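Local coordinates for regulatory protein recX (Lactobacillus salivarius, PDB 3E3V) that probably modulates the activity of the recombinase RecA, the deposited chain being a fragment built of three successive three-helix units of the RecX family, at residues Ser53-Ile56 against Asn57-Asp61; Lys149-Ser152 against Tyr153-Asp157; Lys87-Lys90 against Leu91-Lys95; Leu114-Glu117 against Lys118-Leu122. All coordinates share one frame; numbering follows the deposited sequence.

Overall arrangement
The four contacts are local, each formed within or at the start of a single helix, and they follow the elongated all-helical chain through its three three-helix units. Contact 1 belongs to the first, contact 3 to the second, and contacts 4 and 2 to the third. Contact 3 lies about 5 Å from the centre of the chain; contacts 1 and 2 lie on opposite sides of that centre, their own centres about 39 Å apart. Contacts 2 and 4, with centres about 10 Å apart, meet where Ile155 and Phe151 pack on Gln115. Contact 2, in the third unit, also reaches contact 3, in the second, where Gly150 O lies 3.1 Å from Lys87 N in a probable hydrogen bond.

Contact 1: Ser53-Ile56 against Asn57-Asp61; sequences SEII and NKLID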
# COMPACT_ATOMS: atom_id res chain seq x y z
N SER A 53 13.89 16.45 13.67
CA SER A 53 12.56 16.73 14.17
C SER A 53 12.07 18.12 13.78
O SER A 53 10.89 18.32 13.47
CB SER A 53 12.53 16.60 15.68
OG SER A 53 11.26 17.00 16.18
N GLU A 54 12.98 19.10 13.80
CA GLU A 54 12.62 20.47 13.44
C GLU A 54 12.25 20.50 11.96
O GLU A 54 11.25 21.09 11.56
CB GLU A 54 13.79 21.41 13.72
CG GLU A 54 13.48 22.89 13.51
CD GLU A 54 14.73 23.77 13.58
OE1 GLU A 54 15.51 23.62 14.54
OE2 GLU A 54 14.92 24.61 12.67
N ILE A 55 13.07 19.85 11.14
CA ILE A 55 12.86 19.79 9.70
C ILE A 55 11.56 19.06 9.35
O ILE A 55 10.77 19.53 8.54
CB ILE A 55 14.05 19.08 9.02
CG1 ILE A 55 15.32 19.88 9.27
CG2 ILE A 55 13.81 18.94 7.51
CD1 ILE A 55 16.58 19.25 8.72
N ILE A 56 11.34 17.91 9.99
CA ILE A 56 10.14 17.11 9.74
C ILE A 56 8.84 17.85 10.07
O ILE A 56 7.90 17.81 9.29
CB ILE A 56 10.17 15.78 10.55
CG1 ILE A 56 11.35 14.92 10.09
CG2 ILE A 56 8.85 15.03 10.38
CD1 ILE A 56 11.30 14.51 8.64
N ASN A 57 8.78 18.51 11.22
CA ASN A 57 7.58 19.25 11.61
C ASN A 57 7.29 20.38 10.63
O ASN A 57 6.13 20.65 10.30
CB ASN A 57 7.73 19.82 13.01
CG ASN A 57 7.65 18.75 14.07
OD1 ASN A 57 6.72 17.95 14.09
ND2 ASN A 57 8.63 18.73 14.97
N LYS A 58 8.34 21.05 10.19
CA LYS A 58 8.19 22.15 9.24
C LYS A 58 7.64 21.58 7.94
O LYS A 58 6.71 22.13 7.36
CB LYS A 58 9.55 22.82 9.00
CG LYS A 58 9.52 23.96 7.99
CD LYS A 58 8.46 24.98 8.32
CE LYS A 58 8.83 26.34 7.76
NZ LYS A 58 10.11 26.83 8.35
N LEU A 59 8.21 20.47 7.48
CA LEU A 59 7.75 19.84 6.25
C LEU A 59 6.29 19.39 6.38
O LEU A 59 5.52 19.48 5.42
CB LEU A 59 8.63 18.64 5.89
CG LEU A 59 10.08 18.97 5.57
CD1 LEU A 59 10.83 17.67 5.22
CD2 LEU A 59 10.15 19.94 4.42
N ILE A 60 5.91 18.91 7.55
CA ILE A 60 4.53 18.48 7.76
C ILE A 60 3.63 19.70 7.70
O ILE A 60 2.55 19.66 7.11
CB ILE A 60 4.36 17.80 9.13
CG1 ILE A 60 5.13 16.48 9.16
CG2 ILE A 60 2.87 17.61 9.42
CD1 ILE A 60 5.20 15.86 10.55
N ASP A 61 4.08 20.79 8.31
CA ASP A 61 3.33 22.04 8.33
C ASP A 61 3.08 22.56 6.91
O ASP A 61 1.99 23.02 6.59
CB ASP A 61 4.09 23.09 9.14
CG ASP A 61 3.30 24.37 9.33
OD1 ASP A 61 2.17 24.28 9.84
OD2 ASP A 61 3.82 25.45 8.97
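Ile55 and Leu59, with Ile56 and Ile60 beside them, form two i/i+4 apolar pairs on helix 49-61 of the first three-helix unit of RecX, a unit of the helix-turn-helix clan. This is the densely packed side. Ile55 and Leu59 run side by side and point the same way, CG2 of Ile55 lying 4.0 Å from CD1 of Leu59; Tyr21 and Ala24 of helix 14-29 pack against this pair. Ile56 and Ile60 meet at an angle instead: the CG2 branch of Ile56, anti to its own backbone N while CG1 takes the place beside that N (chi1 -63°), comes to 3.7 Å from CD1 of Ile60. Arg35 of helix 35-39 and the loop residue Ile65 touch both isoleucines.

The other side is looser and faces solvent. Glu54 and Lys58 are one turn apart and oppositely charged, but OE2 of Glu54 stays 6.8 Å from NZ of Lys58, too far for a salt bridge. Also exposed, Asn57 folds its amide back over the preceding turn, and its backbone N donates to Ser53 O, with 3.1 Å between Asn57 N and that oxygen.

Contact 2: Lys149-Ser152 against Tyr153-Asp157; sequences KGFS and YDIID
Phe151 and Ile155 meet at a slant at the start of helix 153-165, where the chain turns out of helix 135-148 in the third three-helix unit. CG2 of Ile155 approaches the ring obliquely, 4.0 Å from CD1 of Phe151. Nearer the backbone, Ile156 uses its CG1 branch, with CG1 4.0 Å from CB of Phe151, and CD1 of Ile156 reaches 3.6 Å from Phe151 O. The two isoleucines thus touch the aromatic side chain at CB and at the ring atom CD1; it also packs on Leu146 of helix 135-148 and Gln115 of helix 112-129.

The turn itself is built from two recognisable motifs. Gly150, at phi 105°, closes the preceding helix in a Schellman motif, and Ser152 is the N-cap of the next. Its OG sits between backbone N and carbonyl carbon (chi1 75°), which brings it round to the first turn, where it accepts a weak bond from Ile155 N at 3.4 Å. CG1 of Ile155 lies alongside, 3.3 Å from Ser152 OG. The first regular helical bond, from Ile156 N to Ser152 O, is 2.9 Å long. A water accepts from Asp154 N at 3.0 Å and is weakly bonded to Ser152 OG.

Serine and water together therefore serve two amides of the first turn, Ile155 N and Asp154 N, as N-terminal capping does, while Phe151, Ile155 and Ile156, on either side of the cap in sequence, are themselves buried against helices 112-129 and 135-148.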
# COMPACT_ATOMS: atom_id res chain seq x y z
N LYS A 149 -2.56 -13.25 -2.04
CA LYS A 149 -2.57 -11.90 -2.58
C LYS A 149 -3.16 -10.88 -1.59
O LYS A 149 -3.17 -9.68 -1.87
CB LYS A 149 -3.35 -11.85 -3.90
CG LYS A 149 -2.53 -12.30 -5.09
CD LYS A 149 -3.34 -12.28 -6.37
CE LYS A 149 -2.64 -13.06 -7.46
NZ LYS A 149 -1.24 -12.60 -7.66
N GLY A 150 -3.67 -11.34 -0.46
CA GLY A 150 -4.19 -10.40 0.51
C GLY A 150 -5.69 -10.25 0.68
O GLY A 150 -6.12 -9.45 1.50
N PHE A 151 -6.49 -10.99 -0.07
CA PHE A 151 -7.95 -10.88 0.07
C PHE A 151 -8.45 -11.74 1.23
O PHE A 151 -7.91 -12.81 1.50
CB PHE A 151 -8.64 -11.28 -1.24
CG PHE A 151 -8.38 -10.31 -2.37
CD1 PHE A 151 -9.08 -9.11 -2.44
CD2 PHE A 151 -7.41 -10.59 -3.34
CE1 PHE A 151 -8.84 -8.19 -3.47
CE2 PHE A 151 -7.15 -9.68 -4.38
CZ PHE A 151 -7.86 -8.48 -4.45
N SER A 152 -9.48 -11.26 1.92
CA SER A 152 -10.02 -11.99 3.06
C SER A 152 -10.95 -13.13 2.63
O SER A 152 -11.48 -13.14 1.51
CB SER A 152 -10.82 -11.05 3.97
OG SER A 152 -12.07 -10.74 3.37
N TYR A 153 -11.14 -14.09 3.53
CA TYR A 153 -12.02 -15.23 3.29
C TYR A 153 -13.38 -14.81 2.77
O TYR A 153 -13.85 -15.32 1.76
CB TYR A 153 -12.25 -16.02 4.57
CG TYR A 153 -11.26 -17.12 4.86
CD1 TYR A 153 -10.88 -18.03 3.87
CD2 TYR A 153 -10.75 -17.30 6.15
CE1 TYR A 153 -10.02 -19.09 4.16
CE2 TYR A 153 -9.90 -18.35 6.45
CZ TYR A 153 -9.53 -19.24 5.45
OH TYR A 153 -8.69 -20.28 5.75
N ASP A 154 -14.04 -13.90 3.48
CA ASP A 154 -15.38 -13.46 3.07
C ASP A 154 -15.39 -12.91 1.66
O ASP A 154 -16.28 -13.22 0.88
CB ASP A 154 -15.93 -12.40 4.04
CG ASP A 154 -16.16 -12.94 5.45
OD1 ASP A 154 -16.25 -14.18 5.62
OD2 ASP A 154 -16.25 -12.13 6.38
N ILE A 155 -14.41 -12.07 1.34
CA ILE A 155 -14.32 -11.48 0.00
C ILE A 155 -14.14 -12.59 -1.04
O ILE A 155 -14.72 -12.54 -2.12
CB ILE A 155 -13.13 -10.47 -0.06
CG1 ILE A 155 -13.47 -9.24 0.79
CG2 ILE A 155 -12.86 -10.03 -1.50
CD1 ILE A 155 -14.64 -8.44 0.24
N ILE A 156 -13.33 -13.59 -0.70
CA ILE A 156 -13.05 -14.72 -1.58
C ILE A 156 -14.32 -15.56 -1.81
O ILE A 156 -14.60 -16.00 -2.93
CB ILE A 156 -11.88 -15.58 -1.01
CG1 ILE A 156 -10.58 -14.75 -1.02
CG2 ILE A 156 -11.68 -16.84 -1.83
CD1 ILE A 156 -9.39 -15.44 -0.42
N ASP A 157 -15.10 -15.77 -0.75
CA ASP A 157 -16.35 -16.53 -0.87
C ASP A 157 -17.31 -15.82 -1.82
O ASP A 157 -18.02 -16.44 -2.60
CB ASP A 157 -17.02 -16.69 0.50
CG ASP A 157 -16.31 -17.69 1.38
OD1 ASP A 157 -15.60 -18.55 0.84
OD2 ASP A 157 -16.47 -17.60 2.62
O HOH W 1 -13.12 -12.59 6.03

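Contact 3: Lys87-Lys90 against Leu91-Lys95; sequences KVIK and LNLSK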
# COMPACT_ATOMS: atom_id res chain seq x y z
N LYS A 87 -4.71 -6.93 2.69
CA LYS A 87 -3.65 -7.38 3.58
C LYS A 87 -2.23 -7.17 3.07
O LYS A 87 -1.34 -6.83 3.85
CB LYS A 87 -3.84 -8.85 3.94
CG LYS A 87 -5.14 -9.13 4.69
CD LYS A 87 -5.19 -10.60 5.09
CE LYS A 87 -6.59 -11.03 5.50
NZ LYS A 87 -6.63 -12.53 5.60
N VAL A 88 -2.00 -7.37 1.77
CA VAL A 88 -0.67 -7.17 1.23
C VAL A 88 -0.43 -5.67 1.07
O VAL A 88 0.66 -5.17 1.34
CB VAL A 88 -0.48 -7.90 -0.13
CG1 VAL A 88 0.87 -7.53 -0.74
CG2 VAL A 88 -0.52 -9.43 0.10
N ILE A 89 -1.46 -4.94 0.66
CA ILE A 89 -1.32 -3.50 0.50
C ILE A 89 -0.91 -2.91 1.85
O ILE A 89 -0.05 -2.03 1.93
CB ILE A 89 -2.66 -2.87 0.01
CG1 ILE A 89 -2.93 -3.33 -1.43
CG2 ILE A 89 -2.60 -1.35 0.08
CD1 ILE A 89 -4.35 -3.05 -1.94
N LYS A 90 -1.51 -3.44 2.92
CA LYS A 90 -1.24 -2.96 4.26
C LYS A 90 0.19 -3.24 4.73
O LYS A 90 0.83 -2.37 5.31
CB LYS A 90 -2.23 -3.57 5.27
CG LYS A 90 -2.10 -2.99 6.69
CD LYS A 90 -2.96 -3.74 7.72
CE LYS A 90 -2.77 -3.15 9.12
NZ LYS A 90 -1.32 -3.10 9.53
N LEU A 91 0.68 -4.45 4.50
CA LEU A 91 2.04 -4.76 4.91
C LEU A 91 3.03 -3.96 4.07
O LEU A 91 4.12 -3.66 4.53
CB LEU A 91 2.32 -6.27 4.82
CG LEU A 91 2.54 -7.01 3.50
CD1 LEU A 91 3.95 -6.76 2.96
CD2 LEU A 91 2.35 -8.51 3.76
N ASN A 92 2.66 -3.61 2.84
CA ASN A 92 3.57 -2.80 2.02
C ASN A 92 3.64 -1.42 2.67
O ASN A 92 4.72 -0.84 2.80
CB ASN A 92 3.07 -2.69 0.57
CG ASN A 92 3.24 -3.98 -0.21
OD1 ASN A 92 4.07 -4.81 0.13
ND2 ASN A 92 2.45 -4.15 -1.26
N LEU A 93 2.48 -0.92 3.08
CA LEU A 93 2.41 0.37 3.76
C LEU A 93 3.22 0.33 5.07
O LEU A 93 3.94 1.28 5.38
CB LEU A 93 0.94 0.72 4.07
CG LEU A 93 0.13 1.13 2.83
CD1 LEU A 93 -1.36 1.11 3.12
CD2 LEU A 93 0.59 2.51 2.40
N SER A 94 3.09 -0.76 5.83
CA SER A 94 3.84 -0.90 7.08
C SER A 94 5.34 -0.91 6.83
O SER A 94 6.12 -0.39 7.63
CB SER A 94 3.48 -2.20 7.82
OG SER A 94 2.15 -2.20 8.26
N LYS A 95 5.75 -1.51 5.72
CA LYS A 95 7.16 -1.59 5.37
C LYS A 95 7.73 -0.23 4.95
O LYS A 95 8.94 -0.08 4.80
CB LYS A 95 7.37 -2.61 4.26
CG LYS A 95 7.34 -4.06 4.73
CD LYS A 95 7.19 -5.03 3.57
CE LYS A 95 8.28 -4.86 2.52
NZ LYS A 95 9.64 -5.11 3.07
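With CG anti to its carbonyl carbon (chi1 -73°), Leu93 lays its chain alongside Ile89, whose CG2 branch stands anti to the backbone N. The two point the same way on helix 86-94 of the second three-helix unit, CG2 of Ile89 lying 4.1 Å from CD1 of Leu93. This i/i+4 pair is the buried stripe of the helix: Tyr74 of helix 67-81 touches both residues, and from helix 100-107 Leu107 packs on Ile89 and Ala103 on Leu93.

A second pair, more open, crosses at an angle next to it. Val88 turns CG1 toward the amide of Asn92, 3.8 Å from ND2, and that nitrogen has a weak hydrogen bond to the hydroxyl of Tyr74. Leu91, largely exposed, takes a rotamer in which CG sits between backbone N and carbonyl carbon (chi1 74°), which folds CG back to 3.4 Å from Val88 O.

Lys90 and Ser94 combine backbone and side-chain bonding. The lysine chain is extended until a bend at chi4, and its NZ forms a salt bridge with Asp100 of helix 100-107. Lys90 O is gripped twice by Ser94: Ser94 N donates to it at 2.8 Å, and the hydroxyl donates from above the carbonyl plane, with Ser94 OG 3.2 Å from Lys90 O.

Contact 4: Leu114-Glu117 against Lys118-Leu122; sequences LQVE and KGVTL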
# COMPACT_ATOMS: atom_id res chain seq x y z
N LEU A 114 -15.28 -3.32 -5.06
CA LEU A 114 -14.11 -3.13 -5.92
C LEU A 114 -13.15 -4.31 -5.80
O LEU A 114 -12.54 -4.73 -6.80
CB LEU A 114 -13.39 -1.83 -5.58
CG LEU A 114 -14.16 -0.59 -6.03
CD1 LEU A 114 -13.54 0.67 -5.46
CD2 LEU A 114 -14.18 -0.54 -7.56
N GLN A 115 -13.01 -4.84 -4.59
CA GLN A 115 -12.13 -5.99 -4.35
C GLN A 115 -12.68 -7.20 -5.06
O GLN A 115 -11.95 -7.94 -5.72
CB GLN A 115 -12.04 -6.30 -2.85
CG GLN A 115 -11.35 -5.24 -2.02
CD GLN A 115 -11.25 -5.63 -0.56
OE1 GLN A 115 -11.38 -4.79 0.32
NE2 GLN A 115 -11.00 -6.91 -0.30
N VAL A 116 -13.98 -7.42 -4.92
CA VAL A 116 -14.64 -8.56 -5.55
C VAL A 116 -14.47 -8.51 -7.06
O VAL A 116 -14.20 -9.54 -7.69
CB VAL A 116 -16.15 -8.58 -5.21
CG1 VAL A 116 -16.86 -9.64 -6.04
CG2 VAL A 116 -16.32 -8.86 -3.74
N GLU A 117 -14.63 -7.32 -7.63
CA GLU A 117 -14.51 -7.16 -9.07
C GLU A 117 -13.10 -7.46 -9.56
O GLU A 117 -12.93 -8.02 -10.64
CB GLU A 117 -14.92 -5.75 -9.49
CG GLU A 117 -15.40 -5.66 -10.93
CD GLU A 117 -15.98 -4.31 -11.27
OE1 GLU A 117 -16.87 -3.84 -10.52
OE2 GLU A 117 -15.56 -3.71 -12.29
N LYS A 118 -12.09 -7.11 -8.78
CA LYS A 118 -10.72 -7.40 -9.20
C LYS A 118 -10.44 -8.88 -8.98
O LYS A 118 -9.73 -9.51 -9.76
CB LYS A 118 -9.72 -6.56 -8.41
CG LYS A 118 -8.27 -6.81 -8.83
CD LYS A 118 -7.42 -5.55 -8.69
CE LYS A 118 -7.73 -4.52 -9.77
NZ LYS A 118 -7.21 -4.90 -11.11
N GLY A 119 -11.03 -9.42 -7.92
CA GLY A 119 -10.87 -10.82 -7.59
C GLY A 119 -11.53 -11.74 -8.61
O GLY A 119 -11.02 -12.83 -8.88
N VAL A 120 -12.66 -11.31 -9.16
CA VAL A 120 -13.38 -12.11 -10.16
C VAL A 120 -12.55 -12.19 -11.43
O VAL A 120 -12.51 -13.22 -12.10
CB VAL A 120 -14.76 -11.48 -10.50
CG1 VAL A 120 -15.34 -12.13 -11.76
CG2 VAL A 120 -15.72 -11.69 -9.34
N THR A 121 -11.89 -11.08 -11.76
CA THR A 121 -11.04 -10.99 -12.94
C THR A 121 -9.88 -11.97 -12.83
O THR A 121 -9.55 -12.66 -13.78
CB THR A 121 -10.49 -9.57 -13.10
OG1 THR A 121 -11.58 -8.66 -13.31
CG2 THR A 121 -9.54 -9.48 -14.29
N LEU A 122 -9.27 -12.02 -11.65
CA LEU A 122 -8.14 -12.92 -11.44
C LEU A 122 -8.65 -14.35 -11.41
O LEU A 122 -8.07 -15.24 -12.03
CB LEU A 122 -7.44 -12.59 -10.11
CG LEU A 122 -7.17 -11.09 -9.92
CD1 LEU A 122 -6.66 -10.81 -8.51
CD2 LEU A 122 -6.16 -10.60 -10.97
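Lys118, Gly119 and Val120 donate their backbone N-H groups to the carbonyls of Leu114, Gln115 and Val116 in regular i/i+4 helical bonds, the last two each 2.8 Å from N to O, whereas the next, from Thr121 N to Glu117 O, is stretched to 3.4 Å and weak. At that weak step a side chain adds a second grip. Thr121 OG1 lies beside its own backbone N and anti to the carbonyl carbon (chi1 -63°), and from there it donates back one turn to Glu117 O at 3.1 Å, arriving in the carbonyl plane. The backbone carbonyl oxygen of Glu117 thus receives both the amide and the hydroxyl of the same threonine.

Val116 and Val120 supply the apolar part. Their side chains meet at an angle through one methyl each, CG1 of Val116 lying 4.0 Å from CG2 of Val120. The same CG2 of Val120 lies 3.1 Å from Val116 O, the oxygen that also accepts from Val120 N. Glu117 and Lys118 send their chains away from this stripe; the glutamate is extended beyond CG, the lysine bent at each of its last three torsions.

Residues 114-122 lie in the third three-helix unit, on helix 112-129, which turns its valines to helix 153-165: Val116 packs on Thr158 and Ile159, and Val120 on Glu162. On neighbouring parts of its surface Gln115 meets Ile155 of that helix and the loop residue Phe151, while Lys118 lies on Tyr110 in the loop that leads into the helix.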